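Local structure of citrate synthase (Thermotoga maritima, 2P2W) at residues A[146-151]-A[164-169]; A[41-46]-A[65-70]. The protein probably catalyses the condensation of oxaloacetate with acetyl-CoA and water to give citrate and CoA, a step of the tricarboxylic acid cycle. All blocks are in the same frame, centred on the assembly; numbering follows the deposited sequence.

Contact 1 (A[146-151]-A[164-169]); sequences SHVENF and RLLESA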
# COMPACT_ATOMS: atom_id res chain seq x y z
N SER A 146 25.23 17.20 -5.69
CA SER A 146 24.30 17.00 -4.58
C SER A 146 23.11 16.17 -5.05
O SER A 146 22.95 15.94 -6.25
CB SER A 146 23.80 18.35 -4.05
OG SER A 146 22.82 18.90 -4.91
N HIS A 147 22.29 15.72 -4.11
CA HIS A 147 21.11 14.90 -4.41
C HIS A 147 20.21 15.54 -5.48
O HIS A 147 19.83 14.89 -6.45
CB HIS A 147 20.31 14.66 -3.13
CG HIS A 147 19.23 13.63 -3.26
ND1 HIS A 147 19.50 12.30 -3.52
CD2 HIS A 147 17.88 13.72 -3.14
CE1 HIS A 147 18.36 11.62 -3.55
NE2 HIS A 147 17.37 12.46 -3.32
N VAL A 148 19.86 16.81 -5.29
CA VAL A 148 18.99 17.52 -6.23
C VAL A 148 19.72 17.93 -7.51
O VAL A 148 19.18 17.78 -8.61
CB VAL A 148 18.35 18.76 -5.56
CG1 VAL A 148 17.41 19.46 -6.53
CG2 VAL A 148 17.59 18.33 -4.31
N GLU A 149 20.94 18.44 -7.38
CA GLU A 149 21.74 18.82 -8.55
C GLU A 149 21.85 17.62 -9.47
O GLU A 149 21.65 17.72 -10.68
CB GLU A 149 23.16 19.22 -8.14
CG GLU A 149 23.34 20.65 -7.71
CD GLU A 149 24.77 20.95 -7.30
OE1 GLU A 149 25.53 19.99 -6.99
OE2 GLU A 149 25.14 22.14 -7.27
N ASN A 150 22.19 16.48 -8.87
CA ASN A 150 22.36 15.26 -9.63
C ASN A 150 21.09 14.78 -10.32
O ASN A 150 21.15 14.25 -11.44
CB ASN A 150 22.87 14.14 -8.73
CG ASN A 150 23.05 12.85 -9.49
OD1 ASN A 150 23.93 12.73 -10.35
ND2 ASN A 150 22.24 11.86 -9.15
N PHE A 151 19.95 14.95 -9.67
CA PHE A 151 18.69 14.54 -10.27
C PHE A 151 18.49 15.35 -11.54
O PHE A 151 18.19 14.80 -12.61
CB PHE A 151 17.53 14.76 -9.32
CG PHE A 151 16.18 14.51 -9.93
CD1 PHE A 151 15.95 13.36 -10.69
CD2 PHE A 151 15.14 15.41 -9.76
CE1 PHE A 151 14.71 13.12 -11.27
CE2 PHE A 151 13.88 15.18 -10.34
CZ PHE A 151 13.67 14.03 -11.09
N ARG A 164 17.84 25.39 -7.28
CA ARG A 164 17.55 25.90 -5.94
C ARG A 164 16.05 25.90 -5.64
O ARG A 164 15.61 25.62 -4.54
CB ARG A 164 18.10 27.32 -5.84
CG ARG A 164 19.63 27.36 -5.91
CD ARG A 164 20.19 28.74 -5.54
NE ARG A 164 21.63 28.79 -5.78
CZ ARG A 164 22.44 28.44 -4.76
NH1 ARG A 164 21.92 28.06 -3.61
NH2 ARG A 164 23.76 28.47 -4.92
N LEU A 165 15.26 26.25 -6.65
CA LEU A 165 13.81 26.32 -6.50
C LEU A 165 13.25 24.90 -6.30
O LEU A 165 12.38 24.68 -5.46
CB LEU A 165 13.17 26.97 -7.73
CG LEU A 165 13.79 28.31 -8.16
CD1 LEU A 165 13.00 28.88 -9.33
CD2 LEU A 165 13.80 29.29 -6.98
N LEU A 166 13.77 23.95 -7.07
CA LEU A 166 13.34 22.57 -6.96
C LEU A 166 13.70 22.01 -5.58
O LEU A 166 12.91 21.29 -4.97
CB LEU A 166 13.99 21.71 -8.05
CG LEU A 166 13.70 20.20 -7.98
CD1 LEU A 166 12.20 19.98 -8.04
CD2 LEU A 166 14.39 19.48 -9.13
N GLU A 167 14.88 22.36 -5.09
CA GLU A 167 15.32 21.88 -3.78
C GLU A 167 14.40 22.41 -2.67
O GLU A 167 14.01 21.66 -1.77
CB GLU A 167 16.77 22.30 -3.52
CG GLU A 167 17.34 21.82 -2.20
CD GLU A 167 18.78 21.36 -2.32
OE1 GLU A 167 19.57 22.03 -3.03
OE2 GLU A 167 19.13 20.33 -1.71
N SER A 168 14.04 23.69 -2.74
CA SER A 168 13.14 24.27 -1.74
C SER A 168 11.81 23.51 -1.78
O SER A 168 11.22 23.21 -0.74
CB SER A 168 12.89 25.75 -2.02
OG SER A 168 14.05 26.53 -1.76
N ALA A 169 11.34 23.21 -2.99
CA ALA A 169 10.08 22.49 -3.16
C ALA A 169 10.14 21.11 -2.51
O ALA A 169 9.20 20.71 -1.82
CB ALA A 169 9.76 22.35 -4.65
O HOH W 1 20.56 18.18 -2.87

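Contact 2 (A[41-46]-A[65-70]); sequences TFEETA and RKMADY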
# COMPACT_ATOMS: atom_id res chain seq x y z
N THR A 41 19.04 22.24 2.74
CA THR A 41 19.23 21.48 1.51
C THR A 41 18.52 20.15 1.72
O THR A 41 18.13 19.82 2.84
CB THR A 41 20.72 21.18 1.25
OG1 THR A 41 21.25 20.44 2.35
CG2 THR A 41 21.51 22.47 1.08
N PHE A 42 18.35 19.39 0.64
CA PHE A 42 17.68 18.10 0.74
C PHE A 42 18.36 17.21 1.78
O PHE A 42 17.71 16.72 2.70
CB PHE A 42 17.70 17.38 -0.62
CG PHE A 42 16.75 16.21 -0.70
CD1 PHE A 42 17.07 15.00 -0.09
CD2 PHE A 42 15.56 16.31 -1.40
CE1 PHE A 42 16.21 13.90 -0.18
CE2 PHE A 42 14.69 15.22 -1.50
CZ PHE A 42 15.01 14.01 -0.89
N GLU A 43 19.67 17.01 1.63
CA GLU A 43 20.41 16.16 2.55
C GLU A 43 20.39 16.64 4.00
O GLU A 43 20.26 15.83 4.91
CB GLU A 43 21.86 15.99 2.08
CG GLU A 43 22.00 15.25 0.77
CD GLU A 43 22.18 16.17 -0.43
OE1 GLU A 43 21.60 17.27 -0.43
OE2 GLU A 43 22.89 15.77 -1.37
N GLU A 44 20.52 17.95 4.21
CA GLU A 44 20.52 18.46 5.58
C GLU A 44 19.17 18.29 6.28
O GLU A 44 19.12 17.91 7.45
CB GLU A 44 20.92 19.94 5.61
CG GLU A 44 21.14 20.47 7.03
CD GLU A 44 21.42 21.95 7.08
OE1 GLU A 44 20.51 22.74 6.74
OE2 GLU A 44 22.55 22.33 7.45
N THR A 45 18.08 18.58 5.57
CA THR A 45 16.77 18.44 6.19
C THR A 45 16.41 16.96 6.36
O THR A 45 15.78 16.59 7.35
CB THR A 45 15.68 19.16 5.37
OG1 THR A 45 15.93 20.57 5.40
CG2 THR A 45 14.29 18.88 5.95
N ALA A 46 16.83 16.12 5.42
CA ALA A 46 16.55 14.69 5.51
C ALA A 46 17.29 14.14 6.72
O ALA A 46 16.77 13.32 7.48
CB ALA A 46 17.00 13.98 4.24
N ARG A 65 28.08 12.31 1.24
CA ARG A 65 28.86 11.32 0.51
C ARG A 65 28.17 9.95 0.58
O ARG A 65 28.25 9.17 -0.37
CB ARG A 65 30.28 11.21 1.07
CG ARG A 65 31.15 12.43 0.78
CD ARG A 65 32.63 12.05 0.77
NE ARG A 65 33.06 11.50 2.05
CZ ARG A 65 33.63 12.22 3.01
NH1 ARG A 65 33.83 13.52 2.85
NH2 ARG A 65 33.99 11.63 4.15
N LYS A 66 27.50 9.68 1.69
CA LYS A 66 26.80 8.42 1.88
C LYS A 66 25.64 8.31 0.89
O LYS A 66 25.51 7.32 0.16
CB LYS A 66 26.25 8.31 3.31
CG LYS A 66 25.40 7.06 3.55
CD LYS A 66 24.96 6.94 5.00
CE LYS A 66 26.09 6.46 5.88
NZ LYS A 66 26.06 4.97 6.00
N MET A 67 24.77 9.33 0.88
CA MET A 67 23.64 9.31 -0.04
C MET A 67 24.14 9.24 -1.48
O MET A 67 23.58 8.51 -2.29
CB MET A 67 22.76 10.54 0.17
CG MET A 67 21.99 10.52 1.48
SD MET A 67 20.75 11.83 1.60
CE MET A 67 19.61 11.32 0.32
N ALA A 68 25.20 9.98 -1.78
CA ALA A 68 25.75 9.99 -3.14
C ALA A 68 26.30 8.62 -3.54
O ALA A 68 26.34 8.27 -4.72
CB ALA A 68 26.85 11.04 -3.24
N ASP A 69 26.72 7.84 -2.56
CA ASP A 69 27.28 6.52 -2.81
C ASP A 69 26.17 5.46 -2.96
O ASP A 69 26.43 4.32 -3.35
CB ASP A 69 28.23 6.15 -1.66
CG ASP A 69 29.21 5.05 -2.02
OD1 ASP A 69 29.74 5.07 -3.16
OD2 ASP A 69 29.48 4.19 -1.16
N TYR A 70 24.93 5.85 -2.67
CA TYR A 70 23.77 4.95 -2.76
C TYR A 70 22.85 5.19 -3.95
O TYR A 70 21.73 4.66 -3.99
CB TYR A 70 22.91 5.05 -1.49
CG TYR A 70 23.51 4.47 -0.23
CD1 TYR A 70 24.30 3.32 -0.27
CD2 TYR A 70 23.21 5.02 1.02
CE1 TYR A 70 24.77 2.73 0.90
CE2 TYR A 70 23.67 4.44 2.19
CZ TYR A 70 24.45 3.30 2.13
OH TYR A 70 24.91 2.72 3.29

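Contact 1 (A[146-151]-A[164-169])
Leu166 meets Val148 and Phe151 through one methyl group, CD2. Its CG lies opposite the backbone N (chi1 176°), which carries the branched end out toward helix 147-156. Leu166 CD2 is 4.0 Å from Val148 CG1. The same methyl stands at the edge of the Phe151 ring, near its plane, with Leu166 CD2 4.2 Å from Phe151 CD2. These two side chains cross at about a right angle. The Phe151 ring also packs on Pro123 and Leu126 of helix 110-133.

Glu167 follows, and its chain bends at chi2 (140°) as it passes the other methyl of Val148. Val148 CG2 is 3.6 Å from Glu167 OE2. The valine is therefore a fork, with CG1 on the leucine and CG2 on the glutamate. An alanine in place of Val148 lacks both methyls, and would probably open a gap beside Leu166 CD2 and lose the methyl packed against the Glu167 side chain.

No direct hydrogen bond joins the two segments. Water 1 bridges them instead. Water 1 donates to Glu167 OE2 at 2.8 Å. Val148 N donates to water 1 at 2.9 Å. Ser146 OG donates to water 1 at 3.1 Å. Ser146 is the N-cap of helix 147-156 and forms a capping box with Glu149. Ser146 OG accepts from Glu149 N at 3.1 Å, and Ser146 N gives a nearly straight bond (177°) to Glu149 OE1, 3.1 Å away.

Glu167 OE2 also accepts directly from Phe42 N, in the first turn of helix 42-51. One carboxylate oxygen thus serves two helix starts, one through water and one directly. The direct Phe42 N-H and the water polarised by Val148 N would probably stabilise its negative charge, while Val148 CG2 lies against the carboxylate and the methylenes of Glu167.

Contact 2 (A[41-46]-A[65-70])
Met67 reaches from helix 57-69 to Glu43 and Phe42 at the start of helix 42-51. Its CB and CG lead toward helix 42-51 without coming within 4.5 Å of 41-46. Met67 SD makes the closest approach, 3.7 Å from Glu43 CG. The side chains of Met67 and Glu43 cross obliquely there. Beyond the sulfur the chain bends at chi3 (66°), which turns the terminal methyl toward the phenylalanine. Met67 CE lies 4.3 Å from Phe42 CE1, approaching the ring obliquely.

Glu43 offers the sulfur a methylene group and not its acid. A bend at chi2 (99°) turns the carboxylate off from the methionine and toward His147 N. Glu43 OE2 accepts a hydrogen bond from that N-H, at the start of helix 147-156. No hydrogen bond links the two segments, and the contact is small and buried.

Thr41 caps the N-terminus of helix 42-51. Thr41 OG1 accepts from Glu44 N at 3.2 Å. Glu44 reaches the second subunit, with a salt bridge to Arg363 and a hydrogen bond to Tyr357 of that subunit.

Met67 thus links two helices that follow one another in the chain. It also touches Ile116 and Ser120 of helix 110-133, and Glu43 packs on Glu167 of helix 163-173. The contact therefore belongs to a bundle of helices; no strand takes part in it.

In the fold
Contact 2 closes before contact 1 opens, so the two come in series along the chain. Their centres are 11 Å apart, on the same side of the chain's centre. They share no helix: contact 2 pairs helix 42-51 with 57-69, and contact 1 pairs 147-156 with 163-173. They do touch. Each supplies a glutamate to a helix start in the other, Glu43 in one direction and Glu167 in the other. Helix 110-133 packs against both. These reciprocal hydrogen bonds join early and middle parts of a mostly helical citrate synthase fold. Both contacts lie away from the predicted active-site residues His250 and Asp300.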